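Putative uncharacterized protein smu.1377c (Streptococcus mutans, PDB 3L7V) is not characterised biochemically but has a YrdC-like fold, probably binds double-stranded RNA and may take part in tRNA modification. Local coordinates at residues A[93-98]-A[159-164]. Sequence-based numbering, arbitrary orientation.
Sequences GVVLCG and SCFVIK
Val95 and Phe161 pair in register at the middle of two neighbouring parallel strands, their side chains lying next to each other on the same face of the sheet. From Val95, CB stands 3.8 Å from CD1 of the Phe161 ring. Its CG1 branch, turned anti to the backbone N (chi1 -177°), reaches CD1 and CE1 of that ring, whereas CG2, beside the backbone N, bears on a ring face and also meets Ser159 CB at 4.0 Å. Cys97, two residues further along, approaches the same ring differently: its SG lies near the ring plane, at the edge, 3.8 Å from Phe161 CD1, a sulfur-aromatic contact. Across this strand pair, then, the ring meets Val95 over one face and the Cys97 sulfur at its edge.

Beneath this layer the backbones form a parallel ladder. Val95 is bonded through both its polar atoms, N giving to Cys160 O (2.9 Å) and O accepting from Val162 N (3.1 Å), and Cys97 N then reaches Val162 O at 3.1 Å. Past this last bond a water spans the diverging chains, donating to Cys97 O and accepting from Lys164 N. On the other face Val94 CB lies 3.5 Å from Cys160 O, while its CG1 and CG2 meet Cys160 CB and Val162 CG2; a sulfate ion, probably from the crystallisation liquor, lies close to the Val94 side chain and may mark a pocket.

The pair lies near the centre of the chain, within the mixed sheet of the YrdC-like domain. Strand 185-188 flanks 94-96 and strand 127-132 flanks 158-163, both antiparallel to these two. Leu103 and Leu106 of helix 100-106 touch the Phe161 side chain, whose ring also meets that of Trp133, and helix 111-123 packs against Ile163 and hydrogen-bonds Phe161 O through the Tyr117 hydroxyl.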
loop_
_atom_site.group_PDB
_atom_site.type_symbol
_atom_site.label_atom_id
_atom_site.label_comp_id
_atom_site.label_asym_id
_atom_site.label_seq_id
_atom_site.Cartn_x
_atom_site.Cartn_y
_atom_site.Cartn_z
ATOM N N GLY A 93 6.964 -0.796 6.080
ATOM C CA GLY A 93 6.149 -0.023 5.151
ATOM C C GLY A 93 5.667 -0.910 4.001
ATOM O O GLY A 93 6.196 -2.006 3.786
ATOM N N VAL A 94 4.670 -0.434 3.258
ATOM C CA VAL A 94 4.071 -1.188 2.149
ATOM C C VAL A 94 4.575 -0.698 0.785
ATOM O O VAL A 94 5.063 0.436 0.672
ATOM C CB VAL A 94 2.540 -1.039 2.172
ATOM C CG1 VAL A 94 2.000 -1.293 3.578
ATOM C CG2 VAL A 94 2.138 0.343 1.695
ATOM N N VAL A 95 4.452 -1.541 -0.245
ATOM C CA VAL A 95 4.836 -1.171 -1.619
ATOM C C VAL A 95 3.654 -0.641 -2.456
ATOM O O VAL A 95 2.679 -1.356 -2.687
ATOM C CB VAL A 95 5.500 -2.356 -2.370
ATOM C CG1 VAL A 95 5.956 -1.922 -3.750
ATOM C CG2 VAL A 95 6.669 -2.916 -1.587
ATOM N N LEU A 96 3.742 0.608 -2.911
ATOM C CA LEU A 96 2.663 1.233 -3.698
ATOM C C LEU A 96 2.834 1.000 -5.211
ATOM O O LEU A 96 3.748 1.560 -5.816
ATOM C CB LEU A 96 2.596 2.748 -3.432
ATOM C CG LEU A 96 2.293 3.282 -2.024
ATOM C CD1 LEU A 96 2.472 4.794 -1.976
ATOM C CD2 LEU A 96 0.893 2.896 -1.559
ATOM N N CYS A 97 1.951 0.192 -5.808
ATOM C CA CYS A 97 2.032 -0.168 -7.240
ATOM C C CYS A 97 1.236 0.788 -8.149
ATOM O O CYS A 97 0.048 1.026 -7.932
ATOM C CB CYS A 97 1.574 -1.633 -7.474
ATOM S SG CYS A 97 2.654 -2.928 -6.739
ATOM N N GLY A 98 1.891 1.312 -9.180
ATOM C CA GLY A 98 1.266 2.242 -10.106
ATOM C C GLY A 98 0.716 1.575 -11.366
ATOM O O GLY A 98 0.114 2.242 -12.222
ATOM N N SER A 159 6.389 -8.660 1.381
ATOM C CA SER A 159 5.862 -7.290 1.526
ATOM C C SER A 159 4.359 -7.252 1.251
ATOM O O SER A 159 3.797 -8.223 0.717
ATOM C CB SER A 159 6.552 -6.303 0.573
ATOM O OG SER A 159 7.957 -6.237 0.765
ATOM N N CYS A 160 3.717 -6.136 1.619
ATOM C CA CYS A 160 2.329 -5.868 1.234
ATOM C C CYS A 160 2.284 -4.997 -0.031
ATOM O O CYS A 160 2.715 -3.843 0.004
ATOM C CB CYS A 160 1.557 -5.168 2.369
ATOM S SG CYS A 160 -0.216 -4.834 1.984
ATOM N N PHE A 161 1.758 -5.548 -1.128
ATOM C CA PHE A 161 1.649 -4.823 -2.406
ATOM C C PHE A 161 0.218 -4.278 -2.607
ATOM O O PHE A 161 -0.744 -5.044 -2.587
ATOM C CB PHE A 161 2.026 -5.746 -3.591
ATOM C CG PHE A 161 3.493 -6.127 -3.646
ATOM C CD1 PHE A 161 4.389 -5.402 -4.422
ATOM C CD2 PHE A 161 3.967 -7.217 -2.931
ATOM C CE1 PHE A 161 5.723 -5.751 -4.475
ATOM C CE2 PHE A 161 5.306 -7.567 -2.974
ATOM C CZ PHE A 161 6.186 -6.834 -3.749
ATOM N N VAL A 162 0.080 -2.972 -2.825
ATOM C CA VAL A 162 -1.238 -2.311 -2.844
ATOM C C VAL A 162 -1.535 -1.651 -4.184
ATOM O O VAL A 162 -0.646 -1.034 -4.755
ATOM C CB VAL A 162 -1.296 -1.185 -1.779
ATOM C CG1 VAL A 162 -2.691 -0.629 -1.672
ATOM C CG2 VAL A 162 -0.829 -1.696 -0.437
ATOM N N ILE A 163 -2.783 -1.756 -4.658
ATOM C CA ILE A 163 -3.258 -1.064 -5.874
ATOM C C ILE A 163 -4.501 -0.208 -5.599
ATOM O O ILE A 163 -5.189 -0.423 -4.612
ATOM C CB ILE A 163 -3.686 -2.063 -7.009
ATOM C CG1 ILE A 163 -4.692 -3.097 -6.467
ATOM C CG2 ILE A 163 -2.483 -2.718 -7.671
ATOM C CD1 ILE A 163 -5.386 -3.940 -7.528
ATOM N N LYS A 164 -4.791 0.738 -6.500
ATOM C CA LYS A 164 -6.015 1.566 -6.474
ATOM C C LYS A 164 -6.305 2.226 -5.126
ATOM O O LYS A 164 -7.445 2.261 -4.669
ATOM C CB LYS A 164 -7.253 0.775 -6.956
ATOM C CG LYS A 164 -7.194 0.307 -8.418
ATOM C CD LYS A 164 -7.060 1.485 -9.400
ATOM C CE LYS A 164 -6.801 1.005 -10.835
ATOM N NZ LYS A 164 -6.765 2.161 -11.791
HETATM O O HOH W 1 -2.779 1.602 -8.446
#